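1H-3-hydroxy-4-oxoquinoline 2,4-dioxygenase (PDB 3IBT) catalyses the cofactor-independent, ring-cleaving dioxygenation of 3-hydroxy-1H-quinolin-4-one to N-formylanthranilate and carbon monoxide. Local coordinates at residues 4-9 against 78-83; 38-43 against 252-257; 53-58 against 71-76. One frame throughout, in Å; residues are numbered along the deposited sequence.

Interaction 1 of 3, residues 4-9 against 78-83; sequences LNVNGT and LAFIDA
Leu4, just before the edge strand 5-6 of the alpha/beta-hydrolase sheet, and Val6 within it pack on Ala79, Phe80 and Ala83 at the C-terminal part of helix 70-83. The contact is apolar, with no hydrogen bond between the segments. Leu4 has CG anti to its own N (chi1 172°), which sends the branch toward the helix. Leu4 CD2 lies over one face of the Phe80 ring, 4.2 Å from the centroid and 17° off the normal, offset toward the rim. This is a CH-pi contact. Leu4 CD2 also meets Ala83 CB at 3.5 Å. Val6 crosses Phe80 at about a right angle. Val6 CG2 sits at the ring edge, in plane, 4.0 Å from Phe80 CD1. Val6 CB rests 3.7 Å from Ala79 CB. Tyr13 of strand 9-16 meets the Phe80 ring edge-to-face. The chain reverses just past Val6 in a type II' turn ending at Thr9. Val6 N bonds to Thr9 O (2.7 Å), and Asn5 ND2 donates to the same oxygen from above its carbonyl plane. A type II' turn joining two antiparallel strands is typical of a tight beta-hairpin, here with one apolar side against a helix.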
ATOM      1  N   LEU A   4      -8.815   4.777  17.485  1.00 93.28           N
ATOM      2  CA  LEU A   4      -9.472   6.065  17.217  1.00 92.87           C
ATOM      3  C   LEU A   4     -10.270   5.961  15.915  1.00 92.82           C
ATOM      4  O   LEU A   4      -9.834   5.295  14.956  1.00 93.40           O
ATOM      5  CB  LEU A   4      -8.440   7.203  17.113  1.00 92.64           C
ATOM      6  CG  LEU A   4      -8.839   8.622  16.652  1.00 92.59           C
ATOM      7  CD1 LEU A   4      -8.924   9.609  17.867  1.00 93.69           C
ATOM      8  CD2 LEU A   4      -7.773   9.139  15.630  1.00 92.24           C
ATOM      9  N   ASN A   5     -11.439   6.613  15.888  1.00 92.71           N
ATOM     10  CA  ASN A   5     -12.322   6.620  14.706  1.00 92.36           C
ATOM     11  C   ASN A   5     -12.368   7.991  14.018  1.00 92.27           C
ATOM     12  O   ASN A   5     -12.214   9.051  14.666  1.00 92.42           O
ATOM     13  CB  ASN A   5     -13.751   6.210  15.071  1.00 92.20           C
ATOM     14  CG  ASN A   5     -14.628   7.398  15.337  1.00 90.79           C
ATOM     15  OD1 ASN A   5     -14.460   8.085  16.346  1.00 88.35           O
ATOM     16  ND2 ASN A   5     -15.538   7.683  14.406  1.00 90.05           N
ATOM     17  N   VAL A   6     -12.623   7.961  12.709  1.00 91.77           N
ATOM     18  CA  VAL A   6     -12.489   9.152  11.891  1.00 91.05           C
ATOM     19  C   VAL A   6     -13.652   9.199  10.914  1.00 90.51           C
ATOM     20  O   VAL A   6     -14.251   8.156  10.590  1.00 90.64           O
ATOM     21  CB  VAL A   6     -11.105   9.183  11.127  1.00 91.11           C
ATOM     22  CG1 VAL A   6      -9.973   9.555  12.075  1.00 90.97           C
ATOM     23  CG2 VAL A   6     -10.806   7.851  10.458  1.00 90.58           C
ATOM     24  N   ASN A   7     -13.976  10.410  10.462  1.00 89.41           N
ATOM     25  CA  ASN A   7     -14.909  10.589   9.369  1.00 88.34           C
ATOM     26  C   ASN A   7     -16.140   9.690   9.552  1.00 88.37           C
ATOM     27  O   ASN A   7     -16.765   9.694  10.620  1.00 88.18           O
ATOM     28  CB  ASN A   7     -14.193  10.280   8.056  1.00 87.81           C
ATOM     29  CG  ASN A   7     -14.570  11.245   6.977  1.00 86.32           C
ATOM     30  OD1 ASN A   7     -15.829  11.136   6.509  1.00 84.00           O
ATOM     31  ND2 ASN A   7     -13.576  12.243   6.636  1.00 86.91           N
ATOM     32  N   GLY A   8     -16.458   8.889   8.534  1.00 88.35           N
ATOM     33  CA  GLY A   8     -17.674   8.061   8.564  1.00 88.02           C
ATOM     34  C   GLY A   8     -17.650   6.911   9.566  1.00 87.47           C
ATOM     35  O   GLY A   8     -18.698   6.513  10.095  1.00 86.92           O
ATOM     36  N   THR A   9     -16.455   6.364   9.813  1.00 87.39           N
ATOM     37  CA  THR A   9     -16.340   5.174  10.667  1.00 86.79           C
ATOM     38  C   THR A   9     -15.076   5.086  11.507  1.00 86.22           C
ATOM     39  O   THR A   9     -14.463   6.104  11.903  1.00 85.63           O
ATOM     40  CB  THR A   9     -16.425   3.845   9.848  1.00 87.20           C
ATOM     41  OG1 THR A   9     -15.428   3.879   8.756  1.00 85.38           O
ATOM     42  CG2 THR A   9     -17.925   3.593   9.350  1.00 87.00           C
ATOM     43  N   LEU A  78      -6.524  11.589   6.742  1.00 70.36           N
ATOM     44  CA  LEU A  78      -6.351  13.018   7.024  1.00 70.64           C
ATOM     45  C   LEU A  78      -7.050  13.443   8.345  1.00 71.67           C
ATOM     46  O   LEU A  78      -6.581  14.313   9.107  1.00 71.42           O
ATOM     47  CB  LEU A  78      -6.860  13.845   5.852  1.00 70.03           C
ATOM     48  CG  LEU A  78      -6.037  13.854   4.565  1.00 67.76           C
ATOM     49  CD1 LEU A  78      -6.820  14.621   3.527  1.00 67.88           C
ATOM     50  CD2 LEU A  78      -4.691  14.495   4.743  1.00 62.71           C
ATOM     51  N   ALA A  79      -8.173  12.789   8.609  1.00 72.56           N
ATOM     52  CA  ALA A  79      -8.882  12.934   9.846  1.00 73.32           C
ATOM     53  C   ALA A  79      -8.137  12.156  10.965  1.00 74.60           C
ATOM     54  O   ALA A  79      -8.516  12.241  12.160  1.00 74.50           O
ATOM     55  CB  ALA A  79     -10.291  12.428   9.657  1.00 72.84           C
ATOM     56  N   PHE A  80      -7.088  11.407  10.582  1.00 75.26           N
ATOM     57  CA  PHE A  80      -6.264  10.653  11.540  1.00 76.11           C
ATOM     58  C   PHE A  80      -5.184  11.545  12.120  1.00 76.02           C
ATOM     59  O   PHE A  80      -5.281  11.943  13.283  1.00 75.95           O
ATOM     60  CB  PHE A  80      -5.643   9.416  10.893  1.00 76.90           C
ATOM     61  CG  PHE A  80      -5.833   8.183  11.696  1.00 78.72           C
ATOM     62  CD1 PHE A  80      -7.120   7.653  11.866  1.00 80.35           C
ATOM     63  CD2 PHE A  80      -4.747   7.565  12.317  1.00 79.91           C
ATOM     64  CE1 PHE A  80      -7.330   6.515  12.619  1.00 81.39           C
ATOM     65  CE2 PHE A  80      -4.938   6.418  13.071  1.00 80.97           C
ATOM     66  CZ  PHE A  80      -6.241   5.890  13.224  1.00 81.14           C
ATOM     67  N   ILE A  81      -4.183  11.868  11.295  1.00 75.91           N
ATOM     68  CA  ILE A  81      -3.126  12.854  11.599  1.00 76.35           C
ATOM     69  C   ILE A  81      -3.575  14.063  12.472  1.00 76.45           C
ATOM     70  O   ILE A  81      -2.866  14.469  13.418  1.00 75.95           O
ATOM     71  CB  ILE A  81      -2.410  13.373  10.280  1.00 76.75           C
ATOM     72  CG1 ILE A  81      -3.267  14.405   9.509  1.00 78.57           C
ATOM     73  CG2 ILE A  81      -1.951  12.190   9.327  1.00 76.63           C
ATOM     74  CD1 ILE A  81      -3.131  15.890   9.979  1.00 80.21           C
ATOM     75  N   ASP A  82      -4.740  14.622  12.121  1.00 76.38           N
ATOM     76  CA  ASP A  82      -5.360  15.743  12.811  1.00 76.64           C
ATOM     77  C   ASP A  82      -5.873  15.296  14.181  1.00 76.67           C
ATOM     78  O   ASP A  82      -5.492  15.874  15.193  1.00 76.23           O
ATOM     79  CB  ASP A  82      -6.479  16.336  11.919  1.00 76.73           C
ATOM     80  CG  ASP A  82      -7.526  17.198  12.695  1.00 77.25           C
ATOM     81  OD1 ASP A  82      -7.828  16.964  13.917  1.00 77.25           O
ATOM     82  OD2 ASP A  82      -8.088  18.136  12.031  1.00 77.94           O
ATOM     83  N   ALA A  83      -6.716  14.261  14.195  1.00 76.93           N
ATOM     84  CA  ALA A  83      -7.379  13.772  15.403  1.00 77.17           C
ATOM     85  C   ALA A  83      -6.407  13.453  16.542  1.00 77.76           C
ATOM     86  O   ALA A  83      -6.738  13.685  17.741  1.00 78.19           O
ATOM     87  CB  ALA A  83      -8.219  12.556  15.083  1.00 77.01           C
TER

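Interaction 2 of 3, residues 38-43 against 252-257; sequences KNLAPL and VAVAQA
Val252 starts the contact from the helix side, with its backbone rather than its side chain. Val252 CA lies 4.2 Å from Leu43 CD1, while its side chain sets off away from 38-43. Val252 is therefore at the margin, and it is exposed.

Val254 comes next and is buried. Its CG1 is anti to the backbone N (chi1 178°), and Val254 CG1 reaches Leu40 CD2 at 3.9 Å. The two side chains cross at about a right angle, so they meet at single methyl groups and do not lie alongside each other.

Ala255 is the centre of the contact. Ala255 CA and Leu40 CA are the closest pair of CA atoms, 6.3 Å apart. The small side chain lets two leucines close in on the helix at this point. Leu40 CD1 lies 3.8 Å from Ala255 CA and 3.9 Å from Ala255 CB. Leu43 CD1 also approaches Ala255 CB at 3.9 Å. The two branches of Leu40 thus divide their work, CD1 on Ala255 and CD2 on Val254. Leu43 takes the outer part, between Ala255 and Val252.

No hydrogen bond joins the segments, and the contact is wholly apolar, made mostly by methyl groups. The leucines come from a short, weakly bonded helical turn, three residues apart, so both can face the same helix. The buried end lies toward the probable substrate site: the side chain of Leu40 is about 7 Å from that of Thr94, a likely substrate-binding residue.

Leu40 further touches Ile258 of helix 251-261 and Ser247 of helix 246-249. Val254 leans on Pro246, at the start of the latter. The short helix 40-44, which follows strand 23-27 and precedes strand 49-53, is thereby packed on the C-terminal helix 251-261, with helix 246-249 beside them.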
ATOM      1  N   LYS A  38       3.761  -7.322   9.935  1.00 65.75           N
ATOM      2  CA  LYS A  38       4.037  -7.932  11.211  1.00 65.85           C
ATOM      3  C   LYS A  38       5.521  -8.107  11.403  1.00 66.10           C
ATOM      4  O   LYS A  38       6.008  -7.987  12.551  1.00 65.10           O
ATOM      5  CB  LYS A  38       3.295  -9.263  11.396  1.00 66.15           C
ATOM      6  CG  LYS A  38       3.769 -10.402  10.501  1.00 65.69           C
ATOM      7  CD  LYS A  38       3.033 -11.679  10.886  1.00 66.41           C
ATOM      8  CE  LYS A  38       3.826 -12.908  10.431  1.00 67.52           C
ATOM      9  NZ  LYS A  38       3.006 -14.054   9.891  1.00 66.63           N
ATOM     10  N   ASN A  39       6.230  -8.368  10.283  1.00 66.34           N
ATOM     11  CA  ASN A  39       7.689  -8.598  10.325  1.00 66.18           C
ATOM     12  C   ASN A  39       8.437  -7.298  10.280  1.00 66.07           C
ATOM     13  O   ASN A  39       9.410  -7.139  10.985  1.00 66.70           O
ATOM     14  CB  ASN A  39       8.185  -9.519   9.215  1.00 65.60           C
ATOM     15  CG  ASN A  39       7.658 -10.940   9.344  1.00 66.58           C
ATOM     16  OD1 ASN A  39       7.305 -11.412  10.448  1.00 64.59           O
ATOM     17  ND2 ASN A  39       7.589 -11.643   8.197  1.00 66.96           N
ATOM     18  N   LEU A  40       7.944  -6.351   9.500  1.00 65.96           N
ATOM     19  CA  LEU A  40       8.656  -5.092   9.269  1.00 66.11           C
ATOM     20  C   LEU A  40       8.549  -4.070  10.420  1.00 66.81           C
ATOM     21  O   LEU A  40       9.502  -3.356  10.745  1.00 67.01           O
ATOM     22  CB  LEU A  40       8.196  -4.512   7.932  1.00 65.22           C
ATOM     23  CG  LEU A  40       8.408  -3.054   7.660  1.00 63.91           C
ATOM     24  CD1 LEU A  40       9.892  -2.767   7.664  1.00 64.59           C
ATOM     25  CD2 LEU A  40       7.784  -2.799   6.368  1.00 58.54           C
ATOM     26  N   ALA A  41       7.388  -4.025  11.048  1.00 67.77           N
ATOM     27  CA  ALA A  41       7.137  -3.051  12.094  1.00 68.32           C
ATOM     28  C   ALA A  41       8.041  -3.207  13.289  1.00 69.33           C
ATOM     29  O   ALA A  41       8.627  -2.213  13.702  1.00 70.52           O
ATOM     30  CB  ALA A  41       5.676  -3.026  12.519  1.00 67.74           C
ATOM     31  N   PRO A  42       8.172  -4.427  13.872  1.00 69.90           N
ATOM     32  CA  PRO A  42       9.030  -4.479  15.073  1.00 69.29           C
ATOM     33  C   PRO A  42      10.452  -4.008  14.790  1.00 68.67           C
ATOM     34  O   PRO A  42      11.093  -3.512  15.689  1.00 68.43           O
ATOM     35  CB  PRO A  42       9.006  -5.957  15.459  1.00 69.04           C
ATOM     36  CG  PRO A  42       7.704  -6.427  14.939  1.00 69.80           C
ATOM     37  CD  PRO A  42       7.625  -5.764  13.586  1.00 70.17           C
ATOM     38  N   LEU A  43      10.904  -4.111  13.545  1.00 68.45           N
ATOM     39  CA  LEU A  43      12.215  -3.619  13.178  1.00 68.53           C
ATOM     40  C   LEU A  43      12.242  -2.089  13.217  1.00 69.42           C
ATOM     41  O   LEU A  43      13.132  -1.505  13.843  1.00 70.47           O
ATOM     42  CB  LEU A  43      12.650  -4.144  11.804  1.00 68.21           C
ATOM     43  CG  LEU A  43      12.679  -5.659  11.582  1.00 66.58           C
ATOM     44  CD1 LEU A  43      13.255  -6.046  10.245  1.00 62.73           C
ATOM     45  CD2 LEU A  43      13.443  -6.359  12.706  1.00 66.90           C
ATOM     46  N   VAL A 252      14.003  -7.699   6.448  1.00 68.82           N
ATOM     47  CA  VAL A 252      15.304  -7.083   6.740  1.00 67.83           C
ATOM     48  C   VAL A 252      15.652  -6.121   5.630  1.00 68.36           C
ATOM     49  O   VAL A 252      16.122  -5.001   5.886  1.00 69.05           O
ATOM     50  CB  VAL A 252      16.442  -8.103   6.917  1.00 67.94           C
ATOM     51  CG1 VAL A 252      17.815  -7.428   6.871  1.00 65.26           C
ATOM     52  CG2 VAL A 252      16.279  -8.841   8.226  1.00 67.63           C
ATOM     53  N   ALA A 253      15.380  -6.523   4.385  1.00 67.96           N
ATOM     54  CA  ALA A 253      15.742  -5.663   3.265  1.00 66.75           C
ATOM     55  C   ALA A 253      14.894  -4.387   3.265  1.00 67.41           C
ATOM     56  O   ALA A 253      15.447  -3.272   3.282  1.00 67.03           O
ATOM     57  CB  ALA A 253      15.630  -6.380   2.012  1.00 65.88           C
ATOM     58  N   VAL A 254      13.558  -4.546   3.284  1.00 67.33           N
ATOM     59  CA  VAL A 254      12.672  -3.387   3.323  1.00 66.81           C
ATOM     60  C   VAL A 254      13.000  -2.418   4.470  1.00 67.48           C
ATOM     61  O   VAL A 254      12.950  -1.210   4.291  1.00 68.04           O
ATOM     62  CB  VAL A 254      11.210  -3.783   3.381  1.00 66.48           C
ATOM     63  CG1 VAL A 254      10.338  -2.542   3.466  1.00 65.27           C
ATOM     64  CG2 VAL A 254      10.835  -4.551   2.152  1.00 65.67           C
ATOM     65  N   ALA A 255      13.365  -2.926   5.639  1.00 67.88           N
ATOM     66  CA  ALA A 255      13.555  -2.044   6.787  1.00 68.38           C
ATOM     67  C   ALA A 255      14.756  -1.164   6.506  1.00 69.62           C
ATOM     68  O   ALA A 255      14.810   0.024   6.881  1.00 70.39           O
ATOM     69  CB  ALA A 255      13.747  -2.846   8.056  1.00 67.09           C
ATOM     70  N   GLN A 256      15.735  -1.734   5.822  1.00 70.55           N
ATOM     71  CA  GLN A 256      16.962  -1.009   5.668  1.00 71.23           C
ATOM     72  C   GLN A 256      16.747   0.106   4.652  1.00 71.38           C
ATOM     73  O   GLN A 256      17.323   1.195   4.779  1.00 72.94           O
ATOM     74  CB  GLN A 256      18.091  -1.939   5.262  1.00 71.49           C
ATOM     75  CG  GLN A 256      19.422  -1.228   5.245  1.00 73.90           C
ATOM     76  CD  GLN A 256      19.791  -0.689   6.621  1.00 77.22           C
ATOM     77  OE1 GLN A 256      19.308  -1.183   7.672  1.00 77.66           O
ATOM     78  NE2 GLN A 256      20.654   0.320   6.629  1.00 76.57           N
ATOM     79  N   ALA A 257      15.877  -0.156   3.677  1.00 70.39           N
ATOM     80  CA  ALA A 257      15.577   0.781   2.598  1.00 69.22           C
ATOM     81  C   ALA A 257      14.759   1.942   3.121  1.00 68.79           C
ATOM     82  O   ALA A 257      15.014   3.099   2.733  1.00 68.70           O
ATOM     83  CB  ALA A 257      14.825   0.078   1.501  1.00 68.66           C
TER

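Interaction 3 of 3, residues 53-58 against 71-76; sequences PDWRGH and QTLAQD
Trp55 and Arg56, in the loop after strand 49-53, meet Leu73 and Asp76 on one side of helix 70-83. The tight part is buried. Leu73 CD1 lies over one face of the Trp55 indole, 4.2 Å above its plane and toward the rim. Leu73 CD2 reaches Trp55 CE3 at 3.7 Å and Arg56 CB at 3.8 Å, filling the corner between them. Leu73 also touches Trp30, a probable substrate-binding residue. The indole NE1 bonds to Ser28 O, which anchors the far end of the ring. Beside this apolar patch, the Arg56 chain bends at chi3 (-143°) and forms a salt bridge with Asp76. Arg56 NH2 donates to the syn lone pair of Asp76 OD1 at 3.0 Å; the oxygen lies 27° out of the guanidinium plane. A weak second bond runs from Arg56 NE to Asp76 OD1 (3.3 Å). Both bonds use one oxygen and the two planes stand 45° apart, so this is not the flat pair with one oxygen to each nitrogen. The looser side is at the partly exposed Thr72. Thr72 OG1 stays 4.1 Å from Arg56 NE and bonds to Asp69 O instead. The chemistry implies a buried ion pair tying loop to helix, each charge probably offsetting the other's burial.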
ATOM      1  N   PRO A  53      -2.311   1.427  10.515  1.00 73.58           N
ATOM      2  CA  PRO A  53      -3.798   1.438  10.466  1.00 73.59           C
ATOM      3  C   PRO A  53      -4.528   0.354   9.631  1.00 73.39           C
ATOM      4  O   PRO A  53      -3.934  -0.335   8.818  1.00 73.09           O
ATOM      5  CB  PRO A  53      -4.142   2.844   9.951  1.00 73.69           C
ATOM      6  CG  PRO A  53      -2.856   3.462   9.487  1.00 73.59           C
ATOM      7  CD  PRO A  53      -1.717   2.498   9.693  1.00 73.66           C
ATOM      8  N   ASP A  54      -5.822   0.199   9.894  1.00 73.85           N
ATOM      9  CA  ASP A  54      -6.668  -0.752   9.165  1.00 73.87           C
ATOM     10  C   ASP A  54      -7.774   0.014   8.462  1.00 73.19           C
ATOM     11  O   ASP A  54      -8.714   0.524   9.098  1.00 73.32           O
ATOM     12  CB  ASP A  54      -7.298  -1.802  10.094  1.00 74.05           C
ATOM     13  CG  ASP A  54      -6.319  -2.353  11.108  1.00 74.91           C
ATOM     14  OD1 ASP A  54      -5.084  -2.271  10.822  1.00 78.75           O
ATOM     15  OD2 ASP A  54      -6.781  -2.872  12.169  1.00 72.79           O
ATOM     16  N   TRP A  55      -7.647   0.067   7.146  1.00 71.98           N
ATOM     17  CA  TRP A  55      -8.598   0.724   6.282  1.00 70.40           C
ATOM     18  C   TRP A  55     -10.069   0.477   6.668  1.00 69.82           C
ATOM     19  O   TRP A  55     -10.406  -0.594   7.192  1.00 69.07           O
ATOM     20  CB  TRP A  55      -8.332   0.207   4.881  1.00 69.79           C
ATOM     21  CG  TRP A  55      -7.066   0.696   4.283  1.00 68.43           C
ATOM     22  CD1 TRP A  55      -6.144  -0.034   3.568  1.00 68.69           C
ATOM     23  CD2 TRP A  55      -6.595   2.041   4.288  1.00 67.21           C
ATOM     24  NE1 TRP A  55      -5.117   0.786   3.138  1.00 66.93           N
ATOM     25  CE2 TRP A  55      -5.376   2.064   3.566  1.00 67.30           C
ATOM     26  CE3 TRP A  55      -7.085   3.235   4.833  1.00 68.06           C
ATOM     27  CZ2 TRP A  55      -4.638   3.229   3.394  1.00 68.72           C
ATOM     28  CZ3 TRP A  55      -6.346   4.393   4.659  1.00 69.27           C
ATOM     29  CH2 TRP A  55      -5.135   4.382   3.946  1.00 68.77           C
ATOM     30  N   ARG A  56     -10.930   1.464   6.408  1.00 69.13           N
ATOM     31  CA  ARG A  56     -12.377   1.228   6.435  1.00 69.58           C
ATOM     32  C   ARG A  56     -12.744  -0.225   6.122  1.00 69.50           C
ATOM     33  O   ARG A  56     -12.330  -0.758   5.102  1.00 69.86           O
ATOM     34  CB  ARG A  56     -13.084   2.114   5.406  1.00 69.54           C
ATOM     35  CG  ARG A  56     -13.832   3.263   5.999  1.00 69.72           C
ATOM     36  CD  ARG A  56     -14.651   4.055   4.929  1.00 69.89           C
ATOM     37  NE  ARG A  56     -14.555   5.509   5.331  1.00 71.02           N
ATOM     38  CZ  ARG A  56     -15.436   6.115   6.243  1.00 71.74           C
ATOM     39  NH1 ARG A  56     -16.534   5.403   6.855  1.00 71.68           N
ATOM     40  NH2 ARG A  56     -15.203   7.449   6.534  1.00 72.38           N
ATOM     41  N   GLY A  57     -13.512  -0.875   6.983  1.00 69.27           N
ATOM     42  CA  GLY A  57     -14.023  -2.205   6.659  1.00 69.38           C
ATOM     43  C   GLY A  57     -13.023  -3.315   6.862  1.00 69.83           C
ATOM     44  O   GLY A  57     -13.364  -4.505   6.759  1.00 69.41           O
ATOM     45  N   HIS A  58     -11.789  -2.912   7.157  1.00 70.50           N
ATOM     46  CA  HIS A  58     -10.692  -3.836   7.342  1.00 71.70           C
ATOM     47  C   HIS A  58     -10.337  -4.125   8.800  1.00 72.36           C
ATOM     48  O   HIS A  58      -9.463  -4.953   9.086  1.00 72.80           O
ATOM     49  CB  HIS A  58      -9.486  -3.328   6.584  1.00 71.67           C
ATOM     50  CG  HIS A  58      -9.651  -3.452   5.112  1.00 73.24           C
ATOM     51  ND1 HIS A  58     -10.130  -2.426   4.332  1.00 74.63           N
ATOM     52  CD2 HIS A  58      -9.474  -4.508   4.280  1.00 74.85           C
ATOM     53  CE1 HIS A  58     -10.197  -2.826   3.073  1.00 75.71           C
ATOM     54  NE2 HIS A  58      -9.802  -4.086   3.014  1.00 75.92           N
ATOM     55  N   GLN A  71     -10.640   7.802  -2.593  1.00 75.08           N
ATOM     56  CA  GLN A  71     -10.493   9.197  -2.124  1.00 75.46           C
ATOM     57  C   GLN A  71     -11.012   9.471  -0.711  1.00 74.79           C
ATOM     58  O   GLN A  71     -10.490  10.363  -0.034  1.00 74.46           O
ATOM     59  CB  GLN A  71     -11.084  10.196  -3.124  1.00 75.87           C
ATOM     60  CG  GLN A  71     -10.061  10.660  -4.129  1.00 76.67           C
ATOM     61  CD  GLN A  71     -10.675  11.034  -5.430  1.00 79.94           C
ATOM     62  OE1 GLN A  71     -11.858  10.760  -5.687  1.00 82.05           O
ATOM     63  NE2 GLN A  71      -9.884  11.680  -6.279  1.00 82.24           N
ATOM     64  N   THR A  72     -12.023   8.715  -0.277  1.00 74.36           N
ATOM     65  CA  THR A  72     -12.463   8.817   1.117  1.00 73.89           C
ATOM     66  C   THR A  72     -11.460   8.121   2.052  1.00 73.64           C
ATOM     67  O   THR A  72     -11.378   8.515   3.219  1.00 73.00           O
ATOM     68  CB  THR A  72     -13.910   8.309   1.367  1.00 73.81           C
ATOM     69  OG1 THR A  72     -13.910   6.881   1.548  1.00 73.58           O
ATOM     70  CG2 THR A  72     -14.835   8.676   0.204  1.00 74.44           C
ATOM     71  N   LEU A  73     -10.681   7.128   1.550  1.00 73.06           N
ATOM     72  CA  LEU A  73      -9.698   6.441   2.421  1.00 72.06           C
ATOM     73  C   LEU A  73      -8.622   7.414   2.820  1.00 72.60           C
ATOM     74  O   LEU A  73      -8.234   7.469   3.987  1.00 72.77           O
ATOM     75  CB  LEU A  73      -9.092   5.206   1.787  1.00 71.17           C
ATOM     76  CG  LEU A  73      -9.988   3.978   1.763  1.00 69.35           C
ATOM     77  CD1 LEU A  73      -9.247   2.805   1.104  1.00 67.54           C
ATOM     78  CD2 LEU A  73     -10.398   3.603   3.118  1.00 65.60           C
ATOM     79  N   ALA A  74      -8.165   8.185   1.834  1.00 73.31           N
ATOM     80  CA  ALA A  74      -7.418   9.433   2.030  1.00 74.15           C
ATOM     81  C   ALA A  74      -8.013  10.322   3.115  1.00 75.13           C
ATOM     82  O   ALA A  74      -7.308  10.814   4.015  1.00 75.80           O
ATOM     83  CB  ALA A  74      -7.421  10.216   0.753  1.00 74.07           C
ATOM     84  N   GLN A  75      -9.309  10.568   3.000  1.00 75.32           N
ATOM     85  CA  GLN A  75      -9.974  11.433   3.925  1.00 75.98           C
ATOM     86  C   GLN A  75      -9.895  10.878   5.359  1.00 75.65           C
ATOM     87  O   GLN A  75      -9.613  11.618   6.307  1.00 75.61           O
ATOM     88  CB  GLN A  75     -11.415  11.629   3.470  1.00 76.94           C
ATOM     89  CG  GLN A  75     -11.518  12.531   2.263  1.00 78.34           C
ATOM     90  CD  GLN A  75     -11.142  13.949   2.625  1.00 79.66           C
ATOM     91  OE1 GLN A  75     -11.968  14.667   3.344  1.00 79.11           O
ATOM     92  NE2 GLN A  75      -9.871  14.365   2.168  1.00 77.45           N
ATOM     93  N   ASP A  76     -10.151   9.575   5.484  1.00 74.95           N
ATOM     94  CA  ASP A  76      -9.870   8.804   6.691  1.00 74.03           C
ATOM     95  C   ASP A  76      -8.527   9.208   7.326  1.00 73.47           C
ATOM     96  O   ASP A  76      -8.479   9.759   8.440  1.00 73.78           O
ATOM     97  CB  ASP A  76      -9.854   7.297   6.351  1.00 73.96           C
ATOM     98  CG  ASP A  76     -11.219   6.775   5.923  1.00 72.35           C
ATOM     99  OD1 ASP A  76     -12.280   7.748   6.109  1.00 71.05           O
ATOM    100  OD2 ASP A  76     -11.256   5.446   5.525  1.00 69.70           O
TER

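How the interactions relate
From the N terminus, the edge strand and turn at 4-9 open interaction 1, which closes a long loop when the chain reaches 78-83. Inside that loop, interaction 3 closes a much shorter one between 53-58 and 71-76. Interaction 2 starts at 38-43, within the loop of interaction 1, and closes only at 252-257, so these two cross. Interaction 3 is nested inside both. Interactions 1 and 3 share helix 70-83 and touch where Arg56 meets Asn7, Gly8 and Thr9. They bind the sheet edge and the loop after strand 49-53 to that helix. Interaction 2 stands apart, its centre about 26 Å from that of interaction 1 and 23 Å from that of interaction 3, and joins helix 40-44 to the C-terminal helix.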